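Local coordinates for protein GP37 (Pseudomonas phage phikz, PDB 5FT0) that inhibits the bacterial RNA degradosome, probably by binding RNase E and so holding back RNA breakdown in the phage-infected host, at residues 3-11 and 67-78; 83-92 and 179-188. All blocks are in the same frame, centred on the assembly; numbering follows the deposited sequence. Where two conformers were deposited one is given.

Contact 1: 3-11 and 67-78; sequences QFNITWEEQ and DAMVREYVLSRI
The backbone O of Asn-5 takes two weak hydrogen bonds from the guanidinium of Arg-71, in one of its two modelled conformers: one from NH1 at 3.0 Å and one from NH2 at 3.2 Å. Arg-71 NH1 also reaches Glu-10 OE1 at 2.9 Å, a salt bridge whose hydrogen bond is weak; OE1 meets the guanidinium edge, the two planes 13° apart. Glu-10 OE2 accepts from Thr-7 N, while Glu-10 N donates weakly to Thr-7 OG1. This is a capping box at the start of helix 8-15, and it ties the arginine's partner to the turn after strand 4-6. That strand is one edge of a four-stranded antiparallel sheet within the chain, and helix 67-82 packs on it. Phe-4 is the main apolar piece. With its CG between backbone N and carbonyl carbon (chi1 68°), the ring turns toward the helix; CD2 sits over one guanidinium face, 3.3 Å from Arg-71 NH2, and Val-70 CG1 meets the ring edge 3.8 Å from CZ. Asp-67 CG lies 3.7 Å from Phe-4 CD1, its OD1 hydrogen-bonded to Trp-34 NE1. Ile-6 CD1 packs 3.8 Å from Val-74 CG1, and Ile-78 CD1 touches the amide of Gln-11, whose NE2 bonds Glu-28 O.

Contact 2: 83-92 and 179-188; sequences LKYVDNLYLA and AYTDYFANKL
Over one face of the Tyr-180 ring sits Leu-89 CD1, 4.0 Å from the ring centroid and 20° off the normal, a CH-pi contact; at the ring's edge a water lies in plane. The same methyl rests over one face of Tyr-183, displaced from its centre, and the opposite face of that ring carries Lys-187 CB of the same segment. The Phe-184 ring has Leu-188 CD1 over the centre of one face and Tyr-180 O at its edge. Leu-89 thus wedges between two tyrosines three residues apart, about one turn, and its other methyl, CD2, lies 3.5 Å from Ala-179 O. Tyr-183, with CG anti to the backbone N (chi1 -171°), swings toward the 83-92 side, where Val-86 CG1 meets CE1 at 3.5 Å; its hydroxyl is bonded to Asp-19 O. Leu-83 CD1 packs 3.6 Å from Phe-184 CZ. No direct hydrogen bond crosses the interface; the water bridges instead, donating to Leu-89 O and lying 2.5 Å from Tyr-180 OH. Ala-92 CB meets Ala-179 CB at 3.9 Å. With segment axes 9.8 Å apart and 168° between their directions, this is nearly antiparallel helix-helix packing, joining helix 87-98 to the C-terminal part of helix 158-187.

In the fold
The two contacts follow in series: contact 1 uses helix 67-82 and contact 2 the next helix, 87-98, together with residues 83-86 just before it. Their centres lie 23 Å apart, the nearest atoms about 5 Å, and they do not touch. Contact 1 is partly buried, toward the outside of the chain, and sets a helix on the edge strand of the four-stranded sheet; charged groups and a backbone carbonyl share the work with apolar side chains. Contact 2 is buried nearer the chain centre and pairs two helices mostly through leucine, valine and aromatic side chains, beside strand 220-232 of the seven-stranded sheet. That strand is also touched by Leu-75 of contact 1.

Contact 1: 3-11 and 67-78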
loop_
_atom_site.group_PDB
_atom_site.type_symbol
_atom_site.label_atom_id
_atom_site.label_comp_id
_atom_site.label_asym_id
_atom_site.label_seq_id
_atom_site.Cartn_x
_atom_site.Cartn_y
_atom_site.Cartn_z
ATOM N N GLN A 3 5.503 -28.590 3.762
ATOM C CA GLN A 3 6.367 -29.769 3.615
ATOM C C GLN A 3 7.221 -30.050 4.852
ATOM O O GLN A 3 7.656 -31.182 5.066
ATOM C CB GLN A 3 7.269 -29.597 2.387
ATOM C CG GLN A 3 8.015 -30.857 1.963
ATOM C CD GLN A 3 8.696 -30.709 0.610
ATOM O OE1 GLN A 3 8.308 -29.873 -0.208
ATOM N NE2 GLN A 3 9.717 -31.523 0.371
ATOM N N PHE A 4 7.438 -29.022 5.669
ATOM C CA PHE A 4 7.979 -29.219 7.007
ATOM C C PHE A 4 7.704 -27.974 7.838
ATOM O O PHE A 4 7.365 -26.912 7.309
ATOM C CB PHE A 4 9.477 -29.546 6.983
ATOM C CG PHE A 4 10.346 -28.410 6.542
ATOM C CD1 PHE A 4 10.610 -28.200 5.198
ATOM C CD2 PHE A 4 10.926 -27.566 7.474
ATOM C CE1 PHE A 4 11.421 -27.157 4.791
ATOM C CE2 PHE A 4 11.737 -26.522 7.076
ATOM C CZ PHE A 4 11.986 -26.317 5.731
ATOM N N ASN A 5 7.852 -28.126 9.150
ATOM C CA ASN A 5 7.578 -27.068 10.108
ATOM C C ASN A 5 8.857 -26.632 10.809
ATOM O O ASN A 5 9.796 -27.416 10.972
ATOM C CB ASN A 5 6.558 -27.522 11.161
ATOM C CG ASN A 5 5.255 -27.996 10.546
ATOM O OD1 ASN A 5 4.474 -27.200 10.025
ATOM N ND2 ASN A 5 5.012 -29.300 10.610
ATOM N N ILE A 6 8.884 -25.367 11.215
ATOM C CA ILE A 6 9.932 -24.819 12.068
ATOM C C ILE A 6 9.234 -24.276 13.305
ATOM O O ILE A 6 8.527 -23.262 13.227
ATOM C CB ILE A 6 10.741 -23.718 11.367
ATOM C CG1 ILE A 6 11.374 -24.247 10.080
ATOM C CG2 ILE A 6 11.810 -23.162 12.302
ATOM C CD1 ILE A 6 12.192 -23.206 9.335
ATOM N N THR A 7 9.405 -24.949 14.440
ATOM C CA THR A 7 8.721 -24.475 15.631
ATOM C C THR A 7 9.359 -23.177 16.116
ATOM O O THR A 7 10.499 -22.843 15.776
ATOM C CB THR A 7 8.755 -25.517 16.752
ATOM O OG1 THR A 7 10.084 -25.613 17.285
ATOM C CG2 THR A 7 8.332 -26.879 16.226
ATOM N N TRP A 8 8.598 -22.430 16.918
ATOM C CA TRP A 8 9.132 -21.192 17.472
ATOM C C TRP A 8 10.291 -21.462 18.420
ATOM O O TRP A 8 11.154 -20.597 18.602
ATOM C CB TRP A 8 8.023 -20.408 18.176
ATOM C CG TRP A 8 7.536 -21.046 19.435
ATOM C CD1 TRP A 8 6.539 -21.969 19.554
ATOM C CD2 TRP A 8 8.022 -20.804 20.760
ATOM N NE1 TRP A 8 6.374 -22.318 20.872
ATOM C CE2 TRP A 8 7.271 -21.615 21.633
ATOM C CE3 TRP A 8 9.014 -19.978 21.293
ATOM C CZ2 TRP A 8 7.484 -21.627 23.008
ATOM C CZ3 TRP A 8 9.225 -19.992 22.659
ATOM C CH2 TRP A 8 8.464 -20.811 23.501
ATOM N N GLU A 9 10.344 -22.659 19.017
ATOM C CA GLU A 9 11.454 -22.992 19.907
ATOM C C GLU A 9 12.771 -23.129 19.145
ATOM O O GLU A 9 13.817 -22.686 19.632
ATOM C CB GLU A 9 11.151 -24.273 20.690
ATOM C CG GLU A 9 10.062 -24.124 21.747
ATOM C CD GLU A 9 8.738 -24.722 21.314
ATOM O OE1 GLU A 9 8.394 -24.620 20.116
ATOM O OE2 GLU A 9 8.046 -25.306 22.174
ATOM N N GLU A 10 12.752 -23.750 17.956
ATOM C CA GLU A 10 13.979 -23.823 17.160
ATOM C C GLU A 10 14.456 -22.431 16.775
ATOM O O GLU A 10 15.661 -22.155 16.772
ATOM C CB GLU A 10 13.786 -24.657 15.884
ATOM C CG GLU A 10 12.776 -25.786 15.944
ATOM C CD GLU A 10 12.685 -26.581 14.649
ATOM O OE1 GLU A 10 13.637 -26.553 13.844
ATOM O OE2 GLU A 10 11.635 -27.215 14.426
ATOM N N GLN A 11 13.522 -21.545 16.421
ATOM C CA GLN A 11 13.892 -20.176 16.081
ATOM C C GLN A 11 14.499 -19.463 17.282
ATOM O O GLN A 11 15.566 -18.846 17.175
ATOM C CB GLN A 11 12.670 -19.422 15.559
ATOM C CG GLN A 11 11.936 -20.141 14.441
ATOM C CD GLN A 11 10.608 -19.492 14.100
ATOM O OE1 GLN A 11 10.521 -18.274 13.945
ATOM N NE2 GLN A 11 9.562 -20.307 13.981
ATOM N N ASP A 67 14.860 -30.588 2.467
ATOM C CA ASP A 67 14.283 -29.874 3.603
ATOM C C ASP A 67 15.368 -29.257 4.478
ATOM O O ASP A 67 15.276 -28.087 4.863
ATOM C CB ASP A 67 13.405 -30.815 4.430
ATOM C CG ASP A 67 12.127 -31.197 3.717
ATOM O OD1 ASP A 67 11.816 -30.586 2.672
ATOM O OD2 ASP A 67 11.424 -32.101 4.212
ATOM N N ALA A 68 16.407 -30.033 4.799
ATOM C CA ALA A 68 17.453 -29.550 5.698
ATOM C C ALA A 68 18.080 -28.258 5.187
ATOM O O ALA A 68 18.377 -27.353 5.974
ATOM C CB ALA A 68 18.524 -30.625 5.886
HETATM N N MSE A 69 18.290 -28.156 3.880
HETATM C CA MSE A 69 18.827 -26.937 3.290
HETATM C C MSE A 69 17.836 -25.777 3.390
HETATM O O MSE A 69 18.212 -24.656 3.730
HETATM C CB MSE A 69 19.207 -27.169 1.828
HETATM C CG MSE A 69 19.553 -25.890 1.080
HETATM SE SE MSE A 69 19.699 -26.148 -0.853
HETATM C CE MSE A 69 21.293 -27.266 -0.874
ATOM N N VAL A 70 16.566 -26.050 3.081
ATOM C CA VAL A 70 15.555 -25.001 3.149
ATOM C C VAL A 70 15.347 -24.561 4.591
ATOM O O VAL A 70 15.169 -23.370 4.871
ATOM C CB VAL A 70 14.240 -25.474 2.500
ATOM C CG1 VAL A 70 13.167 -24.404 2.630
ATOM C CG2 VAL A 70 14.469 -25.825 1.033
ATOM N N ARG A 71 15.372 -25.511 5.529
ATOM C CA ARG A 71 15.255 -25.161 6.942
ATOM C C ARG A 71 16.390 -24.241 7.369
ATOM O O ARG A 71 16.171 -23.249 8.075
ATOM C CB ARG A 71 15.238 -26.425 7.801
ATOM C CG ARG A 71 15.113 -26.150 9.292
ATOM C CD ARG A 71 15.213 -27.434 10.104
ATOM N NE ARG A 71 14.177 -28.394 9.738
ATOM C CZ ARG A 71 13.006 -28.504 10.357
ATOM N NH1 ARG A 71 12.717 -27.711 11.382
ATOM N NH2 ARG A 71 12.126 -29.409 9.954
ATOM N N GLU A 72 17.616 -24.558 6.950
ATOM C CA GLU A 72 18.754 -23.704 7.274
ATOM C C GLU A 72 18.595 -22.325 6.651
ATOM O O GLU A 72 18.862 -21.305 7.297
ATOM C CB GLU A 72 20.055 -24.352 6.803
ATOM C CG GLU A 72 20.944 -24.853 7.921
ATOM C CD GLU A 72 22.360 -25.128 7.450
ATOM O OE1 GLU A 72 22.550 -25.408 6.247
ATOM O OE2 GLU A 72 23.287 -25.055 8.284
ATOM N N TYR A 73 18.161 -22.274 5.387
ATOM C CA TYR A 73 18.013 -20.988 4.713
ATOM C C TYR A 73 16.999 -20.105 5.430
ATOM O O TYR A 73 17.251 -18.920 5.669
ATOM C CB TYR A 73 17.602 -21.186 3.253
ATOM C CG TYR A 73 17.395 -19.871 2.540
ATOM C CD1 TYR A 73 18.474 -19.158 2.040
ATOM C CD2 TYR A 73 16.126 -19.325 2.399
ATOM C CE1 TYR A 73 18.295 -17.944 1.408
ATOM C CE2 TYR A 73 15.937 -18.110 1.765
ATOM C CZ TYR A 73 17.026 -17.426 1.272
ATOM O OH TYR A 73 16.847 -16.220 0.640
ATOM N N VAL A 74 15.839 -20.668 5.774
ATOM C CA VAL A 74 14.797 -19.882 6.429
ATOM C C VAL A 74 15.279 -19.384 7.785
ATOM O O VAL A 74 15.005 -18.243 8.176
ATOM C CB VAL A 74 13.500 -20.704 6.551
ATOM C CG1 VAL A 74 12.453 -19.928 7.339
ATOM C CG2 VAL A 74 12.964 -21.060 5.173
ATOM N N LEU A 75 16.011 -20.224 8.523
ATOM C CA LEU A 75 16.582 -19.786 9.791
ATOM C C LEU A 75 17.525 -18.605 9.594
ATOM O O LEU A 75 17.514 -17.655 10.385
ATOM C CB LEU A 75 17.310 -20.944 10.476
ATOM C CG LEU A 75 16.447 -21.967 11.214
ATOM C CD1 LEU A 75 17.313 -23.070 11.812
ATOM C CD2 LEU A 75 15.637 -21.278 12.302
ATOM N N SER A 76 18.339 -18.640 8.533
ATOM C CA SER A 76 19.274 -17.545 8.292
ATOM C C SER A 76 18.547 -16.241 7.990
ATOM O O SER A 76 19.058 -15.160 8.308
ATOM C CB SER A 76 20.226 -17.901 7.148
ATOM O OG SER A 76 19.583 -17.782 5.891
ATOM N N ARG A 77 17.363 -16.316 7.374
ATOM C CA ARG A 77 16.571 -15.108 7.157
ATOM C C ARG A 77 15.943 -14.621 8.459
ATOM O O ARG A 77 15.809 -13.411 8.674
ATOM C CB ARG A 77 15.488 -15.358 6.103
ATOM C CG ARG A 77 16.003 -15.778 4.721
ATOM C CD ARG A 77 16.974 -14.767 4.126
ATOM N NE ARG A 77 16.365 -13.452 3.917
ATOM C CZ ARG A 77 15.859 -13.031 2.762
ATOM N NH1 ARG A 77 15.879 -13.822 1.698
ATOM N NH2 ARG A 77 15.333 -11.816 2.670
ATOM N N ILE A 78 15.542 -15.545 9.336
ATOM C CA ILE A 78 14.977 -15.142 10.621
ATOM C C ILE A 78 16.050 -14.511 11.500
ATOM O O ILE A 78 15.808 -13.499 12.171
ATOM C CB ILE A 78 14.308 -16.344 11.313
ATOM C CG1 ILE A 78 13.139 -16.865 10.477
ATOM C CG2 ILE A 78 13.840 -15.971 12.717
ATOM C CD1 ILE A 78 12.475 -18.095 11.067
#

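Contact 2: 83-92 and 179-188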
loop_
_atom_site.group_PDB
_atom_site.type_symbol
_atom_site.label_atom_id
_atom_site.label_comp_id
_atom_site.label_asym_id
_atom_site.label_seq_id
_atom_site.Cartn_x
_atom_site.Cartn_y
_atom_site.Cartn_z
ATOM N N LEU A 83 18.474 -9.173 13.809
ATOM C CA LEU A 83 19.629 -8.341 14.127
ATOM C C LEU A 83 19.215 -6.908 14.428
ATOM O O LEU A 83 19.873 -6.229 15.223
ATOM C CB LEU A 83 20.633 -8.362 12.973
ATOM C CG LEU A 83 21.326 -9.694 12.704
ATOM C CD1 LEU A 83 22.220 -9.592 11.471
ATOM C CD2 LEU A 83 22.124 -10.127 13.926
ATOM N N LYS A 84 18.133 -6.438 13.801
ATOM C CA LYS A 84 17.630 -5.092 14.047
ATOM C C LYS A 84 17.288 -4.858 15.511
ATOM O O LYS A 84 17.292 -3.707 15.959
ATOM C CB LYS A 84 16.385 -4.832 13.197
ATOM C CG LYS A 84 16.673 -4.408 11.774
ATOM C CD LYS A 84 15.405 -4.462 10.940
ATOM C CE LYS A 84 14.989 -5.903 10.692
ATOM N NZ LYS A 84 13.562 -6.019 10.290
ATOM N N TYR A 85 16.990 -5.916 16.261
ATOM C CA TYR A 85 16.571 -5.794 17.648
ATOM C C TYR A 85 17.701 -6.041 18.637
ATOM O O TYR A 85 17.471 -5.971 19.849
ATOM C CB TYR A 85 15.406 -6.749 17.920
ATOM C CG TYR A 85 14.274 -6.568 16.934
ATOM C CD1 TYR A 85 13.607 -5.353 16.832
ATOM C CD2 TYR A 85 13.883 -7.602 16.092
ATOM C CE1 TYR A 85 12.576 -5.173 15.927
ATOM C CE2 TYR A 85 12.852 -7.432 15.184
ATOM C CZ TYR A 85 12.202 -6.216 15.107
ATOM O OH TYR A 85 11.176 -6.041 14.208
ATOM N N VAL A 86 18.911 -6.326 18.152
ATOM C CA VAL A 86 20.075 -6.365 19.026
ATOM C C VAL A 86 20.265 -4.990 19.647
ATOM O O VAL A 86 20.221 -3.969 18.948
ATOM C CB VAL A 86 21.316 -6.812 18.237
ATOM C CG1 VAL A 86 22.582 -6.574 19.040
ATOM C CG2 VAL A 86 21.198 -8.285 17.858
ATOM N N ASP A 87 20.472 -4.963 20.971
ATOM C CA ASP A 87 20.528 -3.726 21.747
ATOM C C ASP A 87 21.295 -2.607 21.050
ATOM O O ASP A 87 20.728 -1.559 20.720
ATOM C CB ASP A 87 21.154 -4.003 23.119
ATOM C CG ASP A 87 20.234 -4.774 24.041
ATOM O OD1 ASP A 87 19.007 -4.759 23.816
ATOM O OD2 ASP A 87 20.742 -5.393 25.000
ATOM N N ASN A 88 22.592 -2.821 20.810
ATOM C CA ASN A 88 23.426 -1.759 20.259
ATOM C C ASN A 88 23.065 -1.412 18.820
ATOM O O ASN A 88 23.313 -0.281 18.389
ATOM C CB ASN A 88 24.902 -2.151 20.349
ATOM C CG ASN A 88 25.411 -2.168 21.780
ATOM O OD1 ASN A 88 24.848 -1.512 22.654
ATOM N ND2 ASN A 88 26.483 -2.913 22.023
ATOM N N LEU A 89 22.493 -2.352 18.065
ATOM C CA LEU A 89 22.066 -2.038 16.705
ATOM C C LEU A 89 20.733 -1.305 16.707
ATOM O O LEU A 89 20.537 -0.359 15.936
ATOM C CB LEU A 89 21.976 -3.321 15.875
ATOM C CG LEU A 89 23.251 -4.168 15.838
ATOM C CD1 LEU A 89 23.090 -5.346 14.890
ATOM C CD2 LEU A 89 24.452 -3.319 15.452
ATOM N N TYR A 90 19.808 -1.735 17.565
ATOM C CA TYR A 90 18.545 -1.024 17.721
ATOM C C TYR A 90 18.777 0.396 18.226
ATOM O O TYR A 90 18.131 1.343 17.759
ATOM C CB TYR A 90 17.638 -1.801 18.675
ATOM C CG TYR A 90 16.256 -1.220 18.867
ATOM C CD1 TYR A 90 15.232 -1.507 17.974
ATOM C CD2 TYR A 90 15.966 -0.409 19.958
ATOM C CE1 TYR A 90 13.961 -0.988 18.152
ATOM C CE2 TYR A 90 14.696 0.113 20.146
ATOM C CZ TYR A 90 13.698 -0.181 19.238
ATOM O OH TYR A 90 12.433 0.336 19.415
ATOM N N LEU A 91 19.703 0.562 19.175
ATOM C CA LEU A 91 20.001 1.891 19.702
ATOM C C LEU A 91 20.636 2.778 18.641
ATOM O O LEU A 91 20.310 3.966 18.539
ATOM C CB LEU A 91 20.914 1.781 20.924
ATOM C CG LEU A 91 20.242 1.297 22.208
ATOM C CD1 LEU A 91 21.267 1.095 23.312
ATOM C CD2 LEU A 91 19.164 2.286 22.638
ATOM N N ALA A 92 21.549 2.221 17.841
ATOM C CA ALA A 92 22.189 3.011 16.795
ATOM C C ALA A 92 21.192 3.443 15.726
ATOM O O ALA A 92 21.352 4.513 15.127
ATOM C CB ALA A 92 23.337 2.222 16.166
ATOM N N ALA A 179 28.279 0.444 13.804
ATOM C CA ALA A 179 27.725 -0.527 14.742
ATOM C C ALA A 179 27.486 -1.873 14.067
ATOM O O ALA A 179 27.832 -2.926 14.616
ATOM C CB ALA A 179 26.428 0.013 15.343
ATOM N N TYR A 180 26.891 -1.857 12.871
ATOM C CA TYR A 180 26.708 -3.097 12.125
ATOM C C TYR A 180 28.047 -3.684 11.704
ATOM O O TYR A 180 28.228 -4.907 11.724
ATOM C CB TYR A 180 25.817 -2.855 10.906
ATOM C CG TYR A 180 24.348 -2.972 11.217
ATOM C CD1 TYR A 180 23.646 -1.903 11.759
ATOM C CD2 TYR A 180 23.670 -4.162 11.003
ATOM C CE1 TYR A 180 22.305 -2.012 12.060
ATOM C CE2 TYR A 180 22.328 -4.281 11.301
ATOM C CZ TYR A 180 21.650 -3.202 11.832
ATOM O OH TYR A 180 20.313 -3.317 12.130
ATOM N N THR A 181 28.996 -2.826 11.325
ATOM C CA THR A 181 30.319 -3.302 10.934
ATOM C C THR A 181 31.020 -3.987 12.101
ATOM O O THR A 181 31.587 -5.075 11.948
ATOM C CB THR A 181 31.160 -2.138 10.412
ATOM O OG1 THR A 181 30.482 -1.514 9.314
ATOM C CG2 THR A 181 32.523 -2.630 9.948
ATOM N N ASP A 182 30.982 -3.364 13.281
ATOM C CA ASP A 182 31.619 -3.957 14.451
ATOM C C ASP A 182 30.903 -5.229 14.886
ATOM O O ASP A 182 31.547 -6.229 15.225
ATOM C CB ASP A 182 31.663 -2.945 15.597
ATOM C CG ASP A 182 32.624 -1.807 15.329
ATOM O OD1 ASP A 182 33.499 -1.959 14.449
ATOM O OD2 ASP A 182 32.510 -0.764 16.006
ATOM N N TYR A 183 29.566 -5.211 14.885
ATOM C CA TYR A 183 28.818 -6.384 15.329
ATOM C C TYR A 183 29.151 -7.604 14.479
ATOM O O TYR A 183 29.398 -8.693 15.008
ATOM C CB TYR A 183 27.316 -6.109 15.299
ATOM C CG TYR A 183 26.523 -7.211 15.958
ATOM C CD1 TYR A 183 26.254 -7.177 17.319
ATOM C CD2 TYR A 183 26.060 -8.299 15.226
ATOM C CE1 TYR A 183 25.539 -8.187 17.933
ATOM C CE2 TYR A 183 25.344 -9.317 15.832
ATOM C CZ TYR A 183 25.086 -9.254 17.186
ATOM O OH TYR A 183 24.378 -10.264 17.801
ATOM N N PHE A 184 29.158 -7.445 13.155
ATOM C CA PHE A 184 29.464 -8.583 12.294
ATOM C C PHE A 184 30.907 -9.038 12.467
ATOM O O PHE A 184 31.183 -10.243 12.494
ATOM C CB PHE A 184 29.175 -8.231 10.833
ATOM C CG PHE A 184 27.789 -8.604 10.391
ATOM C CD1 PHE A 184 26.710 -7.771 10.651
ATOM C CD2 PHE A 184 27.562 -9.799 9.724
ATOM C CE1 PHE A 184 25.431 -8.121 10.248
ATOM C CE2 PHE A 184 26.286 -10.157 9.320
ATOM C CZ PHE A 184 25.219 -9.316 9.580
ATOM N N ALA A 185 31.838 -8.093 12.609
ATOM C CA ALA A 185 33.249 -8.457 12.703
ATOM C C ALA A 185 33.582 -9.093 14.048
ATOM O O ALA A 185 34.428 -9.992 14.119
ATOM C CB ALA A 185 34.125 -7.229 12.461
ATOM N N ASN A 186 32.926 -8.649 15.122
ATOM C CA ASN A 186 33.267 -9.098 16.468
ATOM C C ASN A 186 32.307 -10.134 17.033
ATOM O O ASN A 186 32.722 -10.955 17.857
ATOM C CB ASN A 186 33.320 -7.903 17.427
ATOM C CG ASN A 186 34.295 -6.833 16.973
ATOM O OD1 ASN A 186 35.352 -7.136 16.422
ATOM N ND2 ASN A 186 33.937 -5.571 17.197
ATOM N N LYS A 187 31.038 -10.121 16.620
ATOM C CA LYS A 187 30.031 -11.004 17.193
ATOM C C LYS A 187 29.578 -12.108 16.251
ATOM O O LYS A 187 28.965 -13.075 16.714
ATOM C CB LYS A 187 28.803 -10.198 17.638
ATOM C CG LYS A 187 29.139 -8.966 18.456
ATOM C CD LYS A 187 29.719 -9.365 19.790
ATOM C CE LYS A 187 29.775 -8.182 20.745
ATOM N NZ LYS A 187 30.073 -8.625 22.136
ATOM N N LEU A 188 29.846 -11.988 14.953
ATOM C CA LEU A 188 29.476 -12.996 13.965
ATOM C C LEU A 188 30.694 -13.392 13.147
ATOM O O LEU A 188 30.609 -13.625 11.937
ATOM C CB LEU A 188 28.356 -12.487 13.060
ATOM C CG LEU A 188 27.063 -12.042 13.750
ATOM C CD1 LEU A 188 26.114 -11.384 12.747
ATOM C CD2 LEU A 188 26.384 -13.219 14.447
HETATM O O HOH W 1 19.483 -1.388 13.486
#